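Local coordinates for uncharacterized protein (Cytophaga hutchinsonii ATCC 33406, PDB 3FF4) that is of unknown function but belongs to the CoA-binding domain family, with a Rossmann-like fold, and so may bind coenzyme A or a related nucleotide cofactor, at residues L22-H32 with T113-F122; R53-L64 with E74-K82. All coordinates share one frame; numbering follows the deposited sequence.

Contact 1 joins two helices, 19-30 and 113-119, packed on the same face of the parallel five-stranded sheet; contact 2 fastens helix 75-81, which lies on the other face, to strand 61-64 and to the loop before it. The two centres lie about 19 Å apart, on opposite sides of the chain's centre. They nevertheless meet at one point: Thr113 OG1 of contact 1 and Thr63 OG1 of contact 2 are 2.6 Å apart, a probable hydrogen bond reaching from helix 113-119 to the central strand. Asn89 has a hydrogen bond to each of these hydroxyls. Each contact thus packs helix on part of one face of the same Rossmann-like sheet.

Contact 1. Residues L22-H32 with T113-F122; sequences LAAERLKSHGH and TLVMLSAGTF
Leu117 reaches from helix 113-119 into a hollow formed by Arg26, Leu27, His30 and His32. Its CB lies 3.9 Å from CE1 of His30. At the fork the branches part: CD1 meets CB of Arg26 at 3.7 Å and the backbone N of Leu27, while CD2 sits over one face of the His30 ring in a CH-pi contact, 4.0 Å from the centroid, and also touches NE2 of His32. The His30 ring is held in this pose by ND1, which donates to Arg26 O at 3.0 Å, the acceptor lying in the ring plane. A turn earlier, Leu114 CD2 crosses the Arg26 chain at CG, 3.5 Å away, and rests by Ala23. Beyond Gly31, whose positive phi completes a Schellman motif, His32 turns a ring face to the edge of Phe122 in a T-shaped pair with planes at 67°. Phe122 has CG anti to its backbone N (chi1 -172°), which carries the ring back to the helix pair, where CZ meets Leu27 CD2; its C-terminal carboxylate is paired with Lys5 and Arg85. Replacing His32 by an alanine is likely to take the ring face from the Phe122 edge and a neighbour from Leu117 CD2, and to leave Lys5 N without its ND1 partner. The helices run nearly parallel, 21° apart, on the face of the sheet where Leu27 and Phe122 also touch Thr7. No hydrogen bond spans the two segments, so apolar and aromatic packing is what joins them.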
# COMPACT_ATOMS: atom_id res chain seq x y z
N LEU A 22 -5.23 8.82 5.88
CA LEU A 22 -4.13 9.77 5.99
C LEU A 22 -3.07 9.56 4.86
O LEU A 22 -2.61 10.53 4.26
CB LEU A 22 -3.51 9.72 7.38
CG LEU A 22 -4.53 9.96 8.49
CD1 LEU A 22 -3.89 9.82 9.86
CD2 LEU A 22 -5.19 11.35 8.34
N ALA A 23 -2.74 8.30 4.55
CA ALA A 23 -1.72 8.05 3.53
C ALA A 23 -2.17 8.53 2.16
O ALA A 23 -1.38 9.11 1.43
CB ALA A 23 -1.34 6.58 3.48
N ALA A 24 -3.43 8.27 1.81
CA ALA A 24 -3.96 8.70 0.51
C ALA A 24 -3.85 10.21 0.38
O ALA A 24 -3.40 10.70 -0.66
CB ALA A 24 -5.40 8.25 0.32
N GLU A 25 -4.20 10.93 1.46
CA GLU A 25 -4.09 12.40 1.51
C GLU A 25 -2.65 12.88 1.30
O GLU A 25 -2.44 13.80 0.52
CB GLU A 25 -4.58 12.96 2.85
CG GLU A 25 -6.07 12.95 3.04
CD GLU A 25 -6.51 13.65 4.34
OE1 GLU A 25 -5.85 13.44 5.40
OE2 GLU A 25 -7.51 14.40 4.29
N ARG A 26 -1.69 12.28 2.01
CA ARG A 26 -0.30 12.71 1.83
C ARG A 26 0.23 12.33 0.44
O ARG A 26 0.89 13.13 -0.20
CB ARG A 26 0.64 12.18 2.93
CG ARG A 26 0.36 12.66 4.34
CD ARG A 26 0.62 14.15 4.56
NE ARG A 26 -0.60 14.90 4.28
CZ ARG A 26 -0.64 16.01 3.54
NH1 ARG A 26 0.46 16.52 3.03
NH2 ARG A 26 -1.79 16.61 3.33
N LEU A 27 -0.05 11.11 -0.03
CA LEU A 27 0.39 10.69 -1.36
C LEU A 27 -0.15 11.65 -2.40
O LEU A 27 0.60 12.16 -3.26
CB LEU A 27 -0.10 9.27 -1.66
CG LEU A 27 0.66 8.17 -0.93
CD1 LEU A 27 -0.15 6.87 -0.87
CD2 LEU A 27 2.09 7.94 -1.53
N LYS A 28 -1.45 11.91 -2.30
CA LYS A 28 -2.11 12.80 -3.24
C LYS A 28 -1.48 14.19 -3.20
O LYS A 28 -1.18 14.73 -4.25
CB LYS A 28 -3.60 12.88 -2.99
CG LYS A 28 -4.29 13.83 -3.95
CD LYS A 28 -5.80 13.80 -3.83
CE LYS A 28 -6.39 15.07 -4.44
NZ LYS A 28 -7.37 14.61 -5.43
N SER A 29 -1.26 14.75 -2.02
CA SER A 29 -0.76 16.13 -1.96
C SER A 29 0.68 16.19 -2.43
O SER A 29 1.16 17.25 -2.82
CB SER A 29 -0.89 16.77 -0.57
OG SER A 29 -0.04 16.11 0.35
N HIS A 30 1.37 15.05 -2.39
CA HIS A 30 2.72 14.95 -2.93
C HIS A 30 2.74 14.68 -4.43
O HIS A 30 3.79 14.78 -5.05
CB HIS A 30 3.58 13.92 -2.17
CG HIS A 30 4.19 14.47 -0.91
ND1 HIS A 30 3.56 14.39 0.31
CD2 HIS A 30 5.36 15.12 -0.69
CE1 HIS A 30 4.32 14.96 1.24
NE2 HIS A 30 5.42 15.40 0.65
N GLY A 31 1.60 14.35 -5.02
CA GLY A 31 1.50 14.20 -6.48
C GLY A 31 1.62 12.77 -7.00
O GLY A 31 1.62 12.54 -8.21
N HIS A 32 1.74 11.81 -6.08
CA HIS A 32 1.72 10.40 -6.46
C HIS A 32 0.30 9.97 -6.83
O HIS A 32 -0.65 10.41 -6.19
CB HIS A 32 2.22 9.54 -5.30
CG HIS A 32 3.59 9.91 -4.83
ND1 HIS A 32 4.74 9.51 -5.47
CD2 HIS A 32 3.99 10.68 -3.79
CE1 HIS A 32 5.79 9.99 -4.84
NE2 HIS A 32 5.36 10.72 -3.82
N THR A 113 4.55 5.34 5.95
CA THR A 113 4.36 6.10 4.72
C THR A 113 4.35 7.61 4.95
O THR A 113 4.96 8.33 4.19
CB THR A 113 3.08 5.66 3.95
OG1 THR A 113 3.17 4.25 3.64
CG2 THR A 113 2.92 6.49 2.63
N LEU A 114 3.67 8.09 6.01
CA LEU A 114 3.61 9.53 6.30
C LEU A 114 5.00 10.10 6.64
O LEU A 114 5.42 11.11 6.07
CB LEU A 114 2.63 9.83 7.44
CG LEU A 114 1.22 9.21 7.41
CD1 LEU A 114 0.35 9.69 8.61
CD2 LEU A 114 0.55 9.58 6.09
N VAL A 115 5.71 9.43 7.54
CA VAL A 115 7.07 9.82 7.92
C VAL A 115 8.00 9.82 6.71
O VAL A 115 8.77 10.77 6.52
CB VAL A 115 7.61 8.95 9.06
CG1 VAL A 115 9.08 9.24 9.34
CG2 VAL A 115 6.76 9.19 10.32
N MSE A 116 7.87 8.79 5.88
CA MSE A 116 8.70 8.68 4.70
C MSE A 116 8.48 9.84 3.72
O MSE A 116 9.44 10.39 3.17
CB MSE A 116 8.53 7.31 4.03
CG MSE A 116 9.17 6.20 4.86
SE MSE A 116 8.44 4.49 4.25
CE MSE A 116 9.32 4.30 2.49
N LEU A 117 7.22 10.22 3.52
CA LEU A 117 6.93 11.31 2.61
C LEU A 117 7.53 12.60 3.17
O LEU A 117 8.11 13.41 2.42
CB LEU A 117 5.41 11.43 2.35
CG LEU A 117 4.87 10.42 1.32
CD1 LEU A 117 3.38 10.12 1.48
CD2 LEU A 117 5.20 10.92 -0.12
N SER A 118 7.42 12.80 4.48
CA SER A 118 7.98 14.01 5.09
C SER A 118 9.50 13.99 5.09
O SER A 118 10.14 15.00 4.79
CB SER A 118 7.46 14.19 6.51
OG SER A 118 6.18 14.76 6.49
N ALA A 119 10.07 12.83 5.40
CA ALA A 119 11.51 12.70 5.54
C ALA A 119 12.22 12.76 4.20
O ALA A 119 13.43 12.93 4.16
CB ALA A 119 11.85 11.41 6.26
N GLY A 120 11.47 12.60 3.11
CA GLY A 120 12.06 12.60 1.77
C GLY A 120 12.59 11.24 1.37
O GLY A 120 13.38 11.12 0.44
N THR A 121 12.15 10.20 2.07
CA THR A 121 12.61 8.85 1.76
C THR A 121 11.55 7.98 1.07
O THR A 121 11.83 6.83 0.73
CB THR A 121 13.09 8.11 3.00
OG1 THR A 121 12.00 7.98 3.91
CG2 THR A 121 14.29 8.86 3.66
N PHE A 122 10.34 8.51 0.87
CA PHE A 122 9.37 7.81 0.03
C PHE A 122 9.84 7.67 -1.43
O PHE A 122 10.33 8.63 -2.03
CB PHE A 122 8.00 8.48 0.07
CG PHE A 122 6.94 7.67 -0.65
CD1 PHE A 122 6.25 6.65 0.01
CD2 PHE A 122 6.62 7.93 -1.98
CE1 PHE A 122 5.27 5.89 -0.65
CE2 PHE A 122 5.64 7.17 -2.66
CZ PHE A 122 4.98 6.14 -2.00
OXT PHE A 122 9.72 6.59 -2.06

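Contact 2. Residues R53-L64 with E74-K82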
# COMPACT_ATOMS: atom_id res chain seq x y z
N ARG A 53 -9.80 -7.76 -6.82
CA ARG A 53 -8.36 -7.71 -6.90
C ARG A 53 -7.85 -7.68 -8.37
O ARG A 53 -7.23 -8.64 -8.85
CB ARG A 53 -7.75 -8.86 -6.08
CG ARG A 53 -8.12 -8.81 -4.59
CD ARG A 53 -7.50 -7.57 -3.87
NE ARG A 53 -7.79 -7.52 -2.42
CZ ARG A 53 -8.86 -6.94 -1.85
NH1 ARG A 53 -9.82 -6.35 -2.58
NH2 ARG A 53 -9.00 -6.96 -0.52
N PRO A 54 -8.09 -6.56 -9.09
CA PRO A 54 -7.59 -6.54 -10.48
C PRO A 54 -6.06 -6.42 -10.48
O PRO A 54 -5.49 -5.68 -9.66
CB PRO A 54 -8.23 -5.28 -11.05
CG PRO A 54 -8.29 -4.34 -9.83
CD PRO A 54 -8.74 -5.28 -8.73
N VAL A 55 -5.39 -7.14 -11.38
CA VAL A 55 -3.92 -7.03 -11.49
C VAL A 55 -3.56 -5.75 -12.27
O VAL A 55 -3.60 -5.72 -13.50
CB VAL A 55 -3.25 -8.30 -12.08
CG1 VAL A 55 -1.73 -8.14 -12.09
CG2 VAL A 55 -3.66 -9.53 -11.27
N ILE A 56 -3.25 -4.70 -11.54
CA ILE A 56 -2.99 -3.40 -12.13
C ILE A 56 -1.52 -3.33 -12.52
O ILE A 56 -0.63 -3.69 -11.73
CB ILE A 56 -3.43 -2.25 -11.15
CG1 ILE A 56 -4.97 -2.25 -11.03
CG2 ILE A 56 -2.90 -0.89 -11.63
CD1 ILE A 56 -5.51 -1.54 -9.79
N GLU A 57 -1.25 -2.88 -13.74
CA GLU A 57 0.12 -2.78 -14.21
C GLU A 57 0.82 -1.49 -13.76
O GLU A 57 0.18 -0.48 -13.48
CB GLU A 57 0.18 -2.99 -15.73
CG GLU A 57 -0.01 -4.45 -16.12
CD GLU A 57 -0.07 -4.63 -17.61
OE1 GLU A 57 -0.80 -3.86 -18.27
OE2 GLU A 57 0.61 -5.54 -18.13
N GLY A 58 2.14 -1.58 -13.66
CA GLY A 58 2.97 -0.44 -13.28
C GLY A 58 2.93 0.05 -11.84
O GLY A 58 3.32 1.19 -11.58
N VAL A 59 2.45 -0.75 -10.90
CA VAL A 59 2.52 -0.34 -9.47
C VAL A 59 3.98 -0.28 -8.99
O VAL A 59 4.72 -1.26 -9.10
CB VAL A 59 1.65 -1.23 -8.55
CG1 VAL A 59 1.82 -0.83 -7.03
CG2 VAL A 59 0.16 -1.12 -8.96
N ASP A 60 4.42 0.86 -8.49
CA ASP A 60 5.76 0.98 -7.93
C ASP A 60 5.80 0.42 -6.50
O ASP A 60 6.67 -0.39 -6.14
CB ASP A 60 6.20 2.45 -7.95
CG ASP A 60 7.58 2.67 -7.33
OD1 ASP A 60 8.55 2.94 -8.08
OD2 ASP A 60 7.70 2.61 -6.09
N THR A 61 4.86 0.89 -5.68
CA THR A 61 4.83 0.61 -4.27
C THR A 61 3.45 0.09 -3.86
O THR A 61 2.43 0.69 -4.22
CB THR A 61 5.15 1.90 -3.44
OG1 THR A 61 6.50 2.32 -3.71
CG2 THR A 61 4.98 1.65 -1.94
N VAL A 62 3.41 -1.01 -3.12
CA VAL A 62 2.21 -1.38 -2.39
C VAL A 62 2.44 -0.88 -0.95
O VAL A 62 3.45 -1.20 -0.32
CB VAL A 62 1.93 -2.88 -2.45
CG1 VAL A 62 0.74 -3.27 -1.51
CG2 VAL A 62 1.66 -3.33 -3.93
N THR A 63 1.53 -0.05 -0.45
CA THR A 63 1.59 0.36 0.96
C THR A 63 0.47 -0.31 1.76
O THR A 63 -0.74 -0.19 1.45
CB THR A 63 1.67 1.93 1.15
OG1 THR A 63 1.94 2.26 2.54
CG2 THR A 63 0.37 2.64 0.65
N LEU A 64 0.89 -1.05 2.77
CA LEU A 64 0.04 -1.98 3.49
C LEU A 64 -0.61 -1.38 4.74
O LEU A 64 0.10 -0.87 5.63
CB LEU A 64 0.86 -3.17 3.97
CG LEU A 64 1.25 -4.24 2.95
CD1 LEU A 64 2.10 -5.24 3.71
CD2 LEU A 64 -0.01 -4.91 2.41
N GLU A 74 -3.71 -12.26 0.75
CA GLU A 74 -3.24 -11.28 -0.25
C GLU A 74 -1.83 -11.51 -0.81
O GLU A 74 -1.40 -10.79 -1.72
CB GLU A 74 -3.29 -9.85 0.32
CG GLU A 74 -4.63 -9.42 0.94
CD GLU A 74 -5.74 -9.16 -0.11
OE1 GLU A 74 -5.47 -9.02 -1.32
OE2 GLU A 74 -6.90 -9.09 0.29
N TYR A 75 -1.10 -12.49 -0.26
CA TYR A 75 0.30 -12.76 -0.67
C TYR A 75 0.44 -12.89 -2.20
O TYR A 75 1.24 -12.21 -2.83
CB TYR A 75 0.79 -14.07 -0.03
CG TYR A 75 1.22 -14.03 1.42
CD1 TYR A 75 0.95 -12.94 2.24
CD2 TYR A 75 1.88 -15.13 2.00
CE1 TYR A 75 1.35 -12.93 3.58
CE2 TYR A 75 2.28 -15.12 3.33
CZ TYR A 75 2.02 -14.01 4.11
OH TYR A 75 2.40 -14.00 5.42
N ASN A 76 -0.35 -13.78 -2.78
CA ASN A 76 -0.24 -14.04 -4.22
C ASN A 76 -0.65 -12.83 -5.05
O ASN A 76 -0.09 -12.61 -6.11
CB ASN A 76 -1.03 -15.28 -4.62
CG ASN A 76 -0.37 -16.55 -4.13
OD1 ASN A 76 0.84 -16.58 -3.85
ND2 ASN A 76 -1.16 -17.62 -4.01
N TYR A 77 -1.61 -12.05 -4.55
CA TYR A 77 -2.02 -10.82 -5.24
C TYR A 77 -0.88 -9.79 -5.24
O TYR A 77 -0.55 -9.22 -6.29
CB TYR A 77 -3.30 -10.24 -4.63
CG TYR A 77 -3.77 -8.94 -5.29
CD1 TYR A 77 -4.09 -8.90 -6.66
CD2 TYR A 77 -3.83 -7.75 -4.56
CE1 TYR A 77 -4.47 -7.70 -7.28
CE2 TYR A 77 -4.25 -6.54 -5.16
CZ TYR A 77 -4.55 -6.53 -6.50
OH TYR A 77 -4.94 -5.37 -7.08
N ILE A 78 -0.27 -9.61 -4.09
CA ILE A 78 0.86 -8.69 -3.98
C ILE A 78 1.97 -9.12 -4.97
O ILE A 78 2.45 -8.29 -5.76
CB ILE A 78 1.37 -8.56 -2.51
CG1 ILE A 78 0.28 -7.90 -1.62
CG2 ILE A 78 2.67 -7.77 -2.47
CD1 ILE A 78 0.40 -8.21 -0.14
N LEU A 79 2.33 -10.40 -4.94
CA LEU A 79 3.30 -10.97 -5.89
C LEU A 79 2.89 -10.73 -7.35
O LEU A 79 3.70 -10.25 -8.14
CB LEU A 79 3.52 -12.47 -5.62
CG LEU A 79 4.24 -12.87 -4.33
CD1 LEU A 79 4.33 -14.40 -4.23
CD2 LEU A 79 5.65 -12.27 -4.22
N SER A 80 1.64 -11.03 -7.71
CA SER A 80 1.18 -10.79 -9.10
C SER A 80 1.29 -9.31 -9.53
O SER A 80 1.38 -9.04 -10.72
CB SER A 80 -0.24 -11.30 -9.34
OG SER A 80 -1.19 -10.37 -8.81
N LEU A 81 1.27 -8.38 -8.58
CA LEU A 81 1.45 -6.98 -8.95
C LEU A 81 2.91 -6.66 -9.33
O LEU A 81 3.18 -5.62 -9.96
CB LEU A 81 0.98 -6.04 -7.85
CG LEU A 81 -0.52 -6.04 -7.53
CD1 LEU A 81 -0.77 -5.23 -6.23
CD2 LEU A 81 -1.27 -5.45 -8.72
N LYS A 82 3.83 -7.53 -8.92
CA LYS A 82 5.27 -7.32 -9.12
C LYS A 82 5.70 -5.87 -8.81
O LYS A 82 6.34 -5.22 -9.64
CB LYS A 82 5.69 -7.71 -10.56
CG LYS A 82 5.50 -9.20 -10.87
CD LYS A 82 6.08 -9.55 -12.27
CE LYS A 82 7.48 -10.22 -12.15
NZ LYS A 82 8.34 -10.11 -13.39
O HOH W 1 1.85 -3.46 -11.04
O HOH W 2 5.21 -3.25 -11.17
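This is a helix-to-sheet contact: helix 75-81 lies against strand 61-64 and the irregular loop leading into it, polar at one end, greasy in the middle and water-bridged at the other. At the polar end Arg53 grips Glu74 side-on. NE donates to OE1 at 3.0 Å and NH2 to OE2 at 3.1 Å, both from the syn side but tilted out of the carboxylate plane. The guanidinium and carboxylate planes are 24° apart. The same arginine lays its CB over one face of the Tyr77 ring, 3.8 Å from the centroid, while Leu81 CG of the same helix lies over the opposite face. With chi1 at 179° the Tyr77 ring swings away from its own backbone N and across to the loop, where OH donates to Pro54 O at 2.7 Å. In this Rossmann-like fold, strand 61-64 is the middle strand of the parallel sheet, and helix 75-81 belongs to the crossover from it to neighbouring strand 85-88. Leu81 fills the angle between loop and strand: CD1 meets Val62 CG2 at 3.8 Å, and CD2 reaches Ile56 N at 3.5 Å. Farther along, Leu64 CD2 touches Ile78 CD1, and Ile78 continues onto Val86 and helix 95-103. Where the helix ends, one water accepts from Val59 N and lies between Ile56 O and Leu81 O; a second joins Val59 O to Lys82 O.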